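Local coordinates for aldehyde dehydrogenase (Anabaena variabilis, PDB 4H7N), which probably oxidises aldehydes to carboxylic acids with NAD+ as electron acceptor, as other members of the aldehyde dehydrogenase family do, at residues 53-58 with 177-182; 62-67 with 90-95; 96-101 with 147-152; 121-126 with 455-460; 127-132 with 154-159. One frame throughout, in Å; residues are numbered along the deposited sequence.

Interaction 1. Residues 53-58 with 177-182; sequences ITTLQQ and NTVPEL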
# COMPACT_ATOMS: atom_id res chain seq x y z
N ILE A 53 13.31 21.74 2.45
CA ILE A 53 14.33 21.76 1.38
C ILE A 53 15.53 22.57 1.83
O ILE A 53 16.65 22.11 1.72
CB ILE A 53 13.77 22.29 0.04
CG1 ILE A 53 12.74 21.30 -0.51
CG2 ILE A 53 14.87 22.45 -1.01
CD1 ILE A 53 11.90 21.84 -1.67
N THR A 54 15.32 23.78 2.34
CA THR A 54 16.48 24.58 2.78
C THR A 54 17.33 23.79 3.79
O THR A 54 18.54 23.75 3.68
CB THR A 54 16.00 25.91 3.36
OG1 THR A 54 15.36 26.62 2.30
CG2 THR A 54 17.16 26.77 3.94
N THR A 55 16.67 23.17 4.74
CA THR A 55 17.31 22.41 5.78
C THR A 55 18.09 21.22 5.23
O THR A 55 19.21 21.02 5.61
CB THR A 55 16.22 21.91 6.76
OG1 THR A 55 15.58 23.03 7.35
CG2 THR A 55 16.79 21.12 7.85
N LEU A 56 17.49 20.46 4.32
CA LEU A 56 18.18 19.31 3.73
C LEU A 56 19.41 19.79 2.96
O LEU A 56 20.48 19.16 3.02
CB LEU A 56 17.23 18.51 2.80
CG LEU A 56 16.49 17.34 3.44
CD1 LEU A 56 17.43 16.27 3.96
CD2 LEU A 56 15.63 17.72 4.61
N GLN A 57 19.29 20.91 2.25
CA GLN A 57 20.46 21.45 1.55
C GLN A 57 21.55 21.90 2.54
O GLN A 57 22.74 21.80 2.22
CB GLN A 57 20.07 22.59 0.58
CG GLN A 57 19.24 22.05 -0.61
CD GLN A 57 20.07 21.23 -1.62
OE1 GLN A 57 21.21 21.54 -1.91
NE2 GLN A 57 19.47 20.21 -2.17
N GLN A 58 21.16 22.46 3.68
CA GLN A 58 22.14 22.81 4.74
C GLN A 58 22.85 21.55 5.23
O GLN A 58 24.06 21.58 5.46
CB GLN A 58 21.50 23.50 5.96
CG GLN A 58 21.39 24.99 5.87
CD GLN A 58 20.24 25.62 6.67
OE1 GLN A 58 19.57 24.98 7.49
NE2 GLN A 58 20.03 26.92 6.42
N ASN A 177 24.01 17.39 13.38
CA ASN A 177 23.90 18.17 14.59
C ASN A 177 24.23 19.63 14.40
O ASN A 177 24.07 20.38 15.32
CB ASN A 177 24.78 17.59 15.71
CG ASN A 177 24.20 16.33 16.32
OD1 ASN A 177 22.98 16.15 16.40
ND2 ASN A 177 25.07 15.45 16.77
N THR A 178 24.72 20.04 13.23
CA THR A 178 24.87 21.45 12.91
C THR A 178 23.62 22.07 12.27
O THR A 178 23.60 23.27 11.99
CB THR A 178 26.06 21.69 11.93
OG1 THR A 178 25.72 21.12 10.66
CG2 THR A 178 27.33 20.99 12.41
N VAL A 179 22.58 21.27 12.05
CA VAL A 179 21.36 21.71 11.37
C VAL A 179 20.18 21.62 12.32
O VAL A 179 19.57 20.56 12.49
CB VAL A 179 21.08 20.82 10.16
CG1 VAL A 179 19.81 21.28 9.48
CG2 VAL A 179 22.25 20.85 9.20
N PRO A 180 19.84 22.74 12.95
CA PRO A 180 18.98 22.58 14.14
C PRO A 180 17.56 22.12 13.82
O PRO A 180 16.98 21.35 14.59
CB PRO A 180 19.04 23.96 14.81
CG PRO A 180 19.42 24.89 13.69
CD PRO A 180 20.34 24.12 12.80
N GLU A 181 17.03 22.46 12.66
CA GLU A 181 15.66 22.02 12.35
C GLU A 181 15.53 20.52 11.98
O GLU A 181 14.45 20.00 11.97
CB GLU A 181 15.10 22.89 11.24
CG GLU A 181 15.05 24.37 11.61
CD GLU A 181 13.84 24.76 12.47
OE1 GLU A 181 13.10 23.87 13.00
OE2 GLU A 181 13.61 25.99 12.59
N LEU A 182 16.62 19.83 11.71
CA LEU A 182 16.55 18.44 11.27
C LEU A 182 16.96 17.48 12.35
O LEU A 182 16.57 16.31 12.33
CB LEU A 182 17.46 18.27 10.08
CG LEU A 182 17.42 17.01 9.23
CD1 LEU A 182 16.06 16.81 8.60
CD2 LEU A 182 18.47 17.16 8.15
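T55 meets V179 and L182 where helix 48-64 packs against the turn that follows helix 169-176, an outer helix-to-loop contact of the Rossmann-like part of the aldehyde dehydrogenase fold. It illustrates how one threonine methyl can serve two residues of a turn at once. The methyl CG2 of T55 does most of the touching: it pushes against V179 CG1 at 3.4 Å, tighter than usual for two carbons, and leans on L182 CB at 3.7 Å. The threonine and valine side chains slant across each other, meeting methyl to methyl. The torsions set this up. T55 CG2 stands opposite the backbone N and reaches out to the turn, while OG1 (chi1 -62°) lies back along the helix and bonds to the carbonyl of G51, four residues earlier. That internal bond satisfies the hydroxyl, which merely passes E181 CB at 3.9 Å. Beyond CB, E181 bends at chi2 (-81°) and leads its carboxylate away from the helix, where R43 takes it in a salt bridge. L182 N bonds to V179 O at 3.1 Å within the turn, and V179 and L182 both point to the helix. Both also rest on W59, and W44 touches T55, L56 and L182. The contact is otherwise apolar and largely buried, thinning toward the exposed Q58, whose backbone is approached by V179 CG2. At the inner end the side chains of L56 and L182 run nearly at right angles, methyl CD2 of L56 lying 4.1 Å from CD1 of L182.

Interaction 2. Residues 62-67 with 90-95; sequences AILSRR and SFLASI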
# COMPACT_ATOMS: atom_id res chain seq x y z
N ALA A 62 26.89 20.54 4.97
CA ALA A 62 27.69 20.07 6.09
C ALA A 62 28.35 18.73 5.79
O ALA A 62 29.49 18.52 6.16
CB ALA A 62 26.87 19.98 7.38
N ILE A 63 27.63 17.81 5.17
CA ILE A 63 28.19 16.53 4.79
C ILE A 63 29.30 16.73 3.79
O ILE A 63 30.38 16.14 3.92
CB ILE A 63 27.12 15.61 4.16
CG1 ILE A 63 26.07 15.25 5.17
CG2 ILE A 63 27.74 14.36 3.57
CD1 ILE A 63 24.75 14.81 4.53
N LEU A 64 29.06 17.56 2.80
CA LEU A 64 30.11 17.85 1.83
C LEU A 64 31.35 18.46 2.46
O LEU A 64 32.46 18.22 1.97
CB LEU A 64 29.59 18.83 0.78
CG LEU A 64 28.69 18.21 -0.29
CD1 LEU A 64 28.04 19.28 -1.16
CD2 LEU A 64 29.50 17.24 -1.14
N SER A 65 31.19 19.29 3.49
CA SER A 65 32.35 19.87 4.18
C SER A 65 33.23 18.84 4.87
O SER A 65 34.35 19.15 5.25
CB SER A 65 31.92 20.90 5.23
OG SER A 65 31.44 20.28 6.43
N ARG A 66 32.71 17.64 5.10
CA ARG A 66 33.44 16.58 5.79
C ARG A 66 33.40 15.31 4.97
O ARG A 66 33.30 14.20 5.50
CB ARG A 66 32.85 16.38 7.20
CG ARG A 66 33.08 17.58 8.16
CD ARG A 66 34.56 17.94 8.28
NE ARG A 66 34.84 19.36 8.64
CZ ARG A 66 34.64 19.85 9.86
NH1 ARG A 66 34.93 21.12 10.14
NH2 ARG A 66 34.16 19.05 10.82
N ARG A 67 33.47 15.47 3.66
CA ARG A 67 33.29 14.32 2.77
C ARG A 67 34.33 13.24 3.03
O ARG A 67 34.01 12.06 2.98
CB ARG A 67 33.35 14.76 1.30
CG ARG A 67 32.98 13.63 0.35
CD ARG A 67 32.91 14.05 -1.11
NE ARG A 67 32.75 12.83 -1.89
CZ ARG A 67 31.99 12.67 -2.96
NH1 ARG A 67 31.32 13.68 -3.47
NH2 ARG A 67 31.97 11.50 -3.57
N SER A 90 25.76 9.33 -5.44
CA SER A 90 24.37 8.94 -5.63
C SER A 90 23.45 9.43 -4.48
O SER A 90 22.35 9.99 -4.71
CB SER A 90 24.31 7.44 -5.83
OG SER A 90 23.00 6.94 -5.55
N PHE A 91 23.89 9.27 -3.24
CA PHE A 91 23.21 9.91 -2.08
C PHE A 91 23.04 11.43 -2.24
O PHE A 91 21.97 11.98 -2.07
CB PHE A 91 24.01 9.61 -0.79
CG PHE A 91 23.54 10.37 0.43
CD1 PHE A 91 22.24 10.33 0.83
CD2 PHE A 91 24.41 11.09 1.18
CE1 PHE A 91 21.82 11.00 1.96
CE2 PHE A 91 24.03 11.74 2.30
CZ PHE A 91 22.72 11.68 2.70
N LEU A 92 24.13 12.12 -2.54
CA LEU A 92 24.08 13.56 -2.73
C LEU A 92 23.12 14.00 -3.86
O LEU A 92 22.37 14.96 -3.71
CB LEU A 92 25.47 14.13 -2.97
CG LEU A 92 26.47 13.93 -1.82
CD1 LEU A 92 27.85 14.36 -2.27
CD2 LEU A 92 26.06 14.67 -0.55
N ALA A 93 23.13 13.29 -4.98
CA ALA A 93 22.23 13.62 -6.09
C ALA A 93 20.80 13.31 -5.73
O ALA A 93 19.87 13.97 -6.20
CB ALA A 93 22.60 12.89 -7.38
N SER A 94 20.60 12.30 -4.90
CA SER A 94 19.25 11.97 -4.50
C SER A 94 18.63 13.07 -3.58
O SER A 94 17.45 13.38 -3.68
CB SER A 94 19.26 10.56 -3.89
OG SER A 94 18.12 10.37 -3.13
N ILE A 95 19.44 13.72 -2.75
CA ILE A 95 18.93 14.79 -1.95
C ILE A 95 18.45 15.91 -2.88
O ILE A 95 17.34 16.47 -2.71
CB ILE A 95 20.04 15.36 -1.03
CG1 ILE A 95 20.43 14.35 0.08
CG2 ILE A 95 19.59 16.67 -0.41
CD1 ILE A 95 21.56 14.88 0.97
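L92 CD1, on helix 82-106, touches both L64 CD2 at 3.5 Å and R67 NH1 at 3.7 Å. Beside this group, I63 and F91 approach each other from opposite directions: I63 CD1 comes to the rim of the phenyl ring, close to its plane, and lies 3.9 Å from F91 CE2. A looser touch between I63 CG2 and L92 CD2 links the two clusters. Together they make a contact where helix 48-64 gives way to helix 67-78, against helix 82-106, with the isoleucine and phenylalanine buried and the leucines and arginine nearer the surface.

R67 has its CG opposite the backbone N (chi1 -172°) and runs extended from CG to NE, which carries the guanidinium over to helix 82-106. There the second shell begins: D89 takes NH2 in a salt bridge and so positions the arginine's end beside L92. The backbone leading up to R67 is turned by the bond from R66 N to I63 O, and S65 OG donates to A62 O at 2.6 Å; R66 then occupies the N-cap position of the next helix. Behind the core, L172 and A175 of helix 169-176 back I63, while L140 and M144 back F91.

Chemically, the contact between the two segments is apolar, while the salt bridge from R67 to D89, outside them, is likely to hold the guanidinium beside the leucine methyl.

Interaction 3. Residues 96-101 with 147-152; sequences DRWCGL and TIPALL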
# COMPACT_ATOMS: atom_id res chain seq x y z
N ASP A 96 19.29 16.25 -3.88
CA ASP A 96 18.91 17.26 -4.87
C ASP A 96 17.62 16.91 -5.62
O ASP A 96 16.73 17.76 -5.78
CB ASP A 96 20.05 17.51 -5.88
CG ASP A 96 21.23 18.29 -5.25
OD1 ASP A 96 21.12 18.71 -4.05
OD2 ASP A 96 22.25 18.51 -5.97
N ARG A 97 17.57 15.69 -6.13
CA ARG A 97 16.44 15.24 -6.93
C ARG A 97 15.11 15.28 -6.17
O ARG A 97 14.10 15.80 -6.68
CB ARG A 97 16.70 13.83 -7.43
CG ARG A 97 15.66 13.37 -8.43
CD ARG A 97 15.95 11.98 -8.99
NE ARG A 97 16.54 11.06 -8.03
CZ ARG A 97 15.88 10.28 -7.16
NH1 ARG A 97 16.58 9.48 -6.36
NH2 ARG A 97 14.53 10.32 -7.07
N TRP A 98 15.08 14.73 -4.98
CA TRP A 98 13.89 14.82 -4.15
C TRP A 98 13.54 16.25 -3.74
O TRP A 98 12.39 16.60 -3.67
CB TRP A 98 14.02 13.93 -2.90
CG TRP A 98 13.86 12.49 -3.22
CD1 TRP A 98 14.78 11.49 -3.08
CD2 TRP A 98 12.68 11.89 -3.77
NE1 TRP A 98 14.23 10.30 -3.52
CE2 TRP A 98 12.94 10.51 -3.92
CE3 TRP A 98 11.42 12.37 -4.11
CZ2 TRP A 98 12.00 9.62 -4.44
CZ3 TRP A 98 10.48 11.49 -4.61
CH2 TRP A 98 10.80 10.13 -4.78
N CYS A 99 14.54 17.09 -3.44
CA CYS A 99 14.25 18.50 -3.17
C CYS A 99 13.53 19.17 -4.36
O CYS A 99 12.63 20.04 -4.19
CB CYS A 99 15.53 19.27 -2.84
SG CYS A 99 16.11 18.97 -1.15
N GLY A 100 13.94 18.78 -5.55
CA GLY A 100 13.34 19.28 -6.77
C GLY A 100 11.92 18.82 -6.97
O GLY A 100 11.08 19.58 -7.50
N LEU A 101 11.63 17.58 -6.61
CA LEU A 101 10.32 17.02 -6.94
C LEU A 101 9.28 17.36 -5.91
O LEU A 101 8.12 17.45 -6.24
CB LEU A 101 10.35 15.51 -7.06
CG LEU A 101 11.16 14.93 -8.19
CD1 LEU A 101 11.19 13.40 -8.08
CD2 LEU A 101 10.65 15.40 -9.56
N THR A 147 14.42 7.42 3.45
CA THR A 147 14.49 8.47 4.47
C THR A 147 14.31 9.85 3.89
O THR A 147 13.58 10.70 4.43
CB THR A 147 15.84 8.35 5.23
OG1 THR A 147 15.95 7.06 5.84
CG2 THR A 147 16.03 9.43 6.30
N ILE A 148 15.00 10.12 2.78
CA ILE A 148 15.01 11.47 2.21
C ILE A 148 13.61 11.90 1.74
O ILE A 148 13.19 12.95 2.11
CB ILE A 148 16.05 11.63 1.08
CG1 ILE A 148 17.47 11.48 1.62
CG2 ILE A 148 15.82 12.96 0.34
CD1 ILE A 148 17.89 12.52 2.64
N PRO A 149 12.92 11.10 0.90
CA PRO A 149 11.57 11.57 0.55
C PRO A 149 10.62 11.63 1.74
O PRO A 149 9.81 12.54 1.84
CB PRO A 149 11.10 10.55 -0.52
CG PRO A 149 12.06 9.38 -0.46
CD PRO A 149 13.33 9.94 0.12
N ALA A 150 10.75 10.70 2.68
CA ALA A 150 9.90 10.79 3.85
C ALA A 150 10.14 12.10 4.63
O ALA A 150 9.17 12.72 5.07
CB ALA A 150 10.15 9.61 4.75
N LEU A 151 11.41 12.52 4.78
CA LEU A 151 11.67 13.76 5.46
C LEU A 151 11.04 14.94 4.73
O LEU A 151 10.48 15.81 5.37
CB LEU A 151 13.17 14.04 5.63
CG LEU A 151 13.82 13.13 6.69
CD1 LEU A 151 15.33 13.20 6.54
CD2 LEU A 151 13.47 13.56 8.09
N LEU A 152 11.16 14.98 3.42
CA LEU A 152 10.63 16.08 2.65
C LEU A 152 9.11 16.13 2.69
O LEU A 152 8.51 17.21 2.55
CB LEU A 152 11.16 16.03 1.22
CG LEU A 152 12.64 16.45 1.15
CD1 LEU A 152 13.34 16.04 -0.14
CD2 LEU A 152 12.81 17.95 1.35
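The indole of W98 carries the ring of P149 on one face: P149 CB sits 3.8 Å from the centroid of the six-membered ring and only 11° off its normal, a CH-pi contact. P149 CG and CD continue along the same face toward the pyrrole side, with CG 3.7 Å from W98 CE2. The opposite face is approached near its rim by NH2 of R97, but that arginine has two modelled conformers and the placement is doubtful. I148 CG2 reaches the indole at a slant, neither over a face nor at an edge, and meets W98 CB at 3.8 Å.

At the base of the side chain, L152 CD1 touches W98 CB at 3.5 Å and extends to the backbone of C99, whose SG it also brushes. With CG of W98 opposite its carbonyl carbon, the indole is sent toward helix 147-153, and chi2 (117°) turns its face to P149. Replacing W98 by an alanine would probably leave the P149 ring without its flat partner and open a gap between the two helices.

The segments 96-101 and 147-152 run in the same general direction, their axes 30° apart and 9.7 Å distant at closest. L450 of helix 448-451 touches both W98 and P149. On another side, I53 of helix 48-64 packs on C99 and L152, while T147, A150 and L151 turn toward V157 of strand 156-161, so that helix 147-153 lies between helix 82-106 and the sheet.

Interaction 4. Residues 121-126 with 455-460; sequences QQSLVP and RKQAFL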
# COMPACT_ATOMS: atom_id res chain seq x y z
N GLN A 121 -11.49 20.52 -2.10
CA GLN A 121 -10.06 20.81 -1.92
C GLN A 121 -9.36 19.56 -1.45
O GLN A 121 -9.96 18.75 -0.76
CB GLN A 121 -9.83 21.93 -0.91
CG GLN A 121 -10.19 23.31 -1.45
CD GLN A 121 -10.13 24.37 -0.36
OE1 GLN A 121 -9.28 24.30 0.54
NE2 GLN A 121 -11.03 25.34 -0.42
N GLN A 122 -8.10 19.40 -1.84
CA GLN A 122 -7.30 18.24 -1.43
C GLN A 122 -6.09 18.71 -0.63
O GLN A 122 -5.56 19.79 -0.89
CB GLN A 122 -6.82 17.48 -2.65
CG GLN A 122 -7.93 16.92 -3.56
CD GLN A 122 -8.46 15.51 -3.14
OE1 GLN A 122 -9.30 14.92 -3.83
NE2 GLN A 122 -7.98 15.00 -2.01
N SER A 123 -5.68 17.94 0.38
CA SER A 123 -4.37 18.18 1.01
C SER A 123 -3.72 16.88 1.41
O SER A 123 -4.32 15.81 1.23
CB SER A 123 -4.45 19.12 2.22
OG SER A 123 -5.10 18.47 3.29
N LEU A 124 -2.49 16.96 1.89
CA LEU A 124 -1.67 15.80 2.17
C LEU A 124 -1.06 15.91 3.58
O LEU A 124 -0.49 16.92 3.92
CB LEU A 124 -0.59 15.73 1.12
CG LEU A 124 -1.18 15.57 -0.28
CD1 LEU A 124 -0.46 16.49 -1.25
CD2 LEU A 124 -1.16 14.13 -0.73
N VAL A 125 -1.19 14.86 4.38
CA VAL A 125 -0.78 14.88 5.78
C VAL A 125 0.27 13.76 5.98
O VAL A 125 -0.06 12.57 5.82
CB VAL A 125 -2.00 14.58 6.69
CG1 VAL A 125 -1.65 14.70 8.15
CG2 VAL A 125 -3.13 15.55 6.37
N PRO A 126 1.51 14.12 6.33
CA PRO A 126 2.51 13.04 6.49
C PRO A 126 2.22 12.09 7.64
O PRO A 126 1.69 12.49 8.65
CB PRO A 126 3.80 13.81 6.78
CG PRO A 126 3.37 15.14 7.34
CD PRO A 126 2.04 15.44 6.71
N ARG A 455 -0.90 10.92 3.75
CA ARG A 455 -2.28 10.53 3.64
C ARG A 455 -2.99 11.68 2.93
O ARG A 455 -2.80 12.84 3.26
CB ARG A 455 -2.92 10.33 5.00
CG ARG A 455 -2.47 9.09 5.70
CD ARG A 455 -3.41 8.89 6.88
NE ARG A 455 -3.18 7.67 7.67
CZ ARG A 455 -2.37 7.58 8.71
NH1 ARG A 455 -2.28 6.41 9.36
NH2 ARG A 455 -1.63 8.62 9.10
N LYS A 456 -3.79 11.33 1.94
CA LYS A 456 -4.62 12.27 1.23
C LYS A 456 -5.87 12.55 2.04
O LYS A 456 -6.47 11.64 2.62
CB LYS A 456 -4.98 11.69 -0.14
CG LYS A 456 -3.80 11.60 -1.10
CD LYS A 456 -4.18 10.80 -2.35
CE LYS A 456 -3.00 10.02 -2.95
NZ LYS A 456 -3.55 9.09 -3.99
N GLN A 457 -6.23 13.82 2.10
CA GLN A 457 -7.45 14.29 2.77
C GLN A 457 -8.27 15.05 1.78
O GLN A 457 -7.75 15.93 1.09
CB GLN A 457 -7.09 15.29 3.86
CG GLN A 457 -6.77 14.74 5.17
CD GLN A 457 -6.71 15.82 6.26
OE1 GLN A 457 -6.11 16.87 6.08
NE2 GLN A 457 -7.30 15.53 7.39
N ALA A 458 -9.55 14.74 1.68
CA ALA A 458 -10.47 15.50 0.83
C ALA A 458 -11.37 16.39 1.71
O ALA A 458 -11.78 16.00 2.81
CB ALA A 458 -11.31 14.55 -0.01
N PHE A 459 -11.59 17.62 1.26
CA PHE A 459 -12.54 18.52 1.90
C PHE A 459 -13.60 18.79 0.85
O PHE A 459 -13.30 19.35 -0.21
CB PHE A 459 -11.89 19.83 2.37
CG PHE A 459 -10.71 19.63 3.27
CD1 PHE A 459 -10.87 19.51 4.63
CD2 PHE A 459 -9.43 19.52 2.75
CE1 PHE A 459 -9.78 19.30 5.46
CE2 PHE A 459 -8.32 19.31 3.58
CZ PHE A 459 -8.51 19.20 4.95
N LEU A 460 -14.81 18.37 1.14
CA LEU A 460 -15.95 18.62 0.29
C LEU A 460 -16.79 19.72 0.92
O LEU A 460 -17.31 19.57 2.01
CB LEU A 460 -16.78 17.36 0.12
CG LEU A 460 -16.06 16.27 -0.67
CD1 LEU A 460 -16.68 14.89 -0.48
CD2 LEU A 460 -16.03 16.66 -2.15
O HOH W 1 -1.18 10.81 8.24
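Q121 and F459, S123 and Q457, V125 and R455 face one another as hydrogen-bonded antiparallel pairs, each closed by two backbone bonds, six in all. The bond from F459 N to Q121 O measures 2.8 Å. That from S123 N to Q457 O, the longest, measures 3.0 Å. The bond from R455 N to V125 O is nearly linear at hydrogen (178°). Between these pairs, Q122 with A458 and L124 with K456 are non-hydrogen-bonded, and CA-H...O contacts such as L124 CA to R455 O (3.4 Å) fill in.

These two strands belong to the extended arm through which aldehyde dehydrogenases associate, here the first half of strand 118-134, with 454-462, the latter continuing the sheet into the second subunit by parallel pairing at A458, F459 and L460. Strand 109-112 joins 118-134 through Q122 and S109.

Polar and aromatic side chains meet on the face of S123, V125, Q457 and F459. S123 OG lies at the edge of the F459 ring, in its plane, 3.3 Å from CE2; its chi1 of 70° tips it there. Without the phenyl ring, as with an alanine here, S123 OG is likely to lose the edge it borders, and a gap would probably open on that face. V125 CG2 leans obliquely on the Q457 amide, 3.3 Å from OE1, while Q457 NE2 bonds to the carbonyl O of A413 of the second subunit.

On the other face, L124 and K456 lie side by side, with L124 CD2 3.7 Å from K456 CG. Beyond that aliphatic stretch, K456 NZ forms a salt bridge with E431 of the second subunit; the backbone N of that same E431 also bonds Q122 OE1.

Interaction 5. Residues 127-132 with 154-159; sequences YPLVGV and GCAVVV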
# COMPACT_ATOMS: atom_id res chain seq x y z
N TYR A 127 2.65 10.83 7.51
CA TYR A 127 2.74 9.95 8.68
C TYR A 127 3.72 10.61 9.65
O TYR A 127 4.81 10.99 9.23
CB TYR A 127 3.26 8.59 8.28
CG TYR A 127 2.26 7.79 7.48
CD1 TYR A 127 2.18 7.92 6.12
CD2 TYR A 127 1.38 6.91 8.10
CE1 TYR A 127 1.24 7.20 5.37
CE2 TYR A 127 0.43 6.19 7.36
CZ TYR A 127 0.38 6.35 6.00
OH TYR A 127 -0.52 5.67 5.27
N PRO A 128 3.37 10.74 10.93
CA PRO A 128 4.32 11.49 11.78
C PRO A 128 5.70 10.82 11.97
O PRO A 128 6.72 11.53 12.01
CB PRO A 128 3.59 11.59 13.10
CG PRO A 128 2.13 11.58 12.72
CD PRO A 128 2.06 10.59 11.58
N LEU A 129 5.73 9.52 12.11
CA LEU A 129 6.98 8.79 12.39
C LEU A 129 7.16 7.52 11.54
O LEU A 129 6.35 6.58 11.58
CB LEU A 129 7.07 8.44 13.85
CG LEU A 129 8.43 7.85 14.29
CD1 LEU A 129 9.57 8.86 14.06
CD2 LEU A 129 8.41 7.43 15.74
N VAL A 130 8.21 7.54 10.73
CA VAL A 130 8.53 6.47 9.78
C VAL A 130 9.76 5.75 10.33
O VAL A 130 10.75 6.42 10.78
CB VAL A 130 8.81 7.05 8.37
CG1 VAL A 130 9.32 5.97 7.44
CG2 VAL A 130 7.54 7.65 7.81
N GLY A 131 9.68 4.43 10.39
CA GLY A 131 10.87 3.60 10.68
C GLY A 131 11.53 3.01 9.42
O GLY A 131 10.87 2.44 8.53
N VAL A 132 12.84 3.17 9.33
CA VAL A 132 13.61 2.58 8.25
C VAL A 132 14.61 1.58 8.77
O VAL A 132 15.45 1.89 9.63
CB VAL A 132 14.37 3.68 7.48
CG1 VAL A 132 15.32 3.06 6.47
CG2 VAL A 132 13.37 4.59 6.78
N GLY A 154 7.51 15.73 5.24
CA GLY A 154 7.14 16.24 6.54
C GLY A 154 7.12 15.21 7.66
O GLY A 154 6.70 15.53 8.74
N CYS A 155 7.64 14.01 7.42
CA CYS A 155 7.76 12.98 8.43
C CYS A 155 9.03 13.16 9.24
O CYS A 155 10.02 13.60 8.73
CB CYS A 155 7.89 11.62 7.75
SG CYS A 155 6.63 11.17 6.51
N ALA A 156 9.00 12.73 10.49
CA ALA A 156 10.22 12.35 11.19
C ALA A 156 10.56 10.89 10.88
O ALA A 156 9.67 10.06 10.53
CB ALA A 156 10.06 12.56 12.69
N VAL A 157 11.86 10.58 10.91
CA VAL A 157 12.31 9.29 10.47
C VAL A 157 13.33 8.74 11.47
O VAL A 157 14.28 9.47 11.84
CB VAL A 157 12.97 9.36 9.08
CG1 VAL A 157 13.36 7.97 8.62
CG2 VAL A 157 12.09 10.06 8.06
N VAL A 158 13.10 7.51 11.93
CA VAL A 158 14.11 6.76 12.72
C VAL A 158 14.77 5.71 11.83
O VAL A 158 14.10 4.86 11.27
CB VAL A 158 13.48 6.05 13.93
CG1 VAL A 158 14.56 5.39 14.76
CG2 VAL A 158 12.82 7.05 14.82
N VAL A 159 16.07 5.81 11.66
CA VAL A 159 16.79 4.95 10.79
C VAL A 159 17.66 4.00 11.61
O VAL A 159 18.46 4.44 12.42
CB VAL A 159 17.74 5.79 9.86
CG1 VAL A 159 18.56 4.89 8.92
CG2 VAL A 159 16.94 6.79 9.08
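Parallel beta pairing, from L129 opposite A156 to V132 opposite V159, joins strands 118-134 and 156-161 at the heart of the Rossmann-like sheet. Four backbone bonds stitch it in the alternating fashion of parallel strands: A156 N to P128 O, V130 N to A156 O, V158 N to V130 O and V132 N to V158 O. Of these, A156 N to P128 O is longest at 3.0 Å.

Side chains interlock on both faces. With L129, A156 and V158, methyl CD1 of the leucine does the work, touching V158 CG2 at 3.8 Å and A156 CB at 4.0 Å; its CG stands opposite the backbone N (chi1 -172°), which brings CD1 over to the neighbouring strand. On the face of V130, V132, V157 and V159, V132 CG2 meets V157 CG1 at 3.8 Å, and V130 CG2 rests 3.9 Å from C155 SG. T147 touches V132, V157 and V159 from helix 147-153, and helix 27-46 lies over L129.

G131 uses its other backbone edge to bond F205 and C207, so this part of strand 118-134 has parallel neighbours on both edges. G154, with phi 103°, ends helix 147-153 in a Schellman motif and turns the chain into the second strand. Strand, two intervening helices and adjacent parallel strand together form a beta-alpha-beta crossover, the unit from which Rossmann-type dinucleotide-binding domains are built.

Overall arrangement
Four of the contacts cluster round one layered body, and interaction 4 leads out of it. Interactions 1 and 2 share helix 48-64, and interactions 2 and 3 share helix 82-106; Q57 NE2 lies 2.9 Å from D96 OD1, bringing interaction 1 against interaction 3. The helical layer meets the sheet where interactions 3 and 5 touch, with A150 O 3.1 Å from C155 N. Interactions 4 and 5 follow each other on strand 118-134, their centres 19 Å apart, so the sheet core runs on into the intersubunit arm. The predicted catalytic E232 lies nearest to interactions 5 and 3: its side chain is about 11 Å from that of V132 and about 12 Å from that of W98.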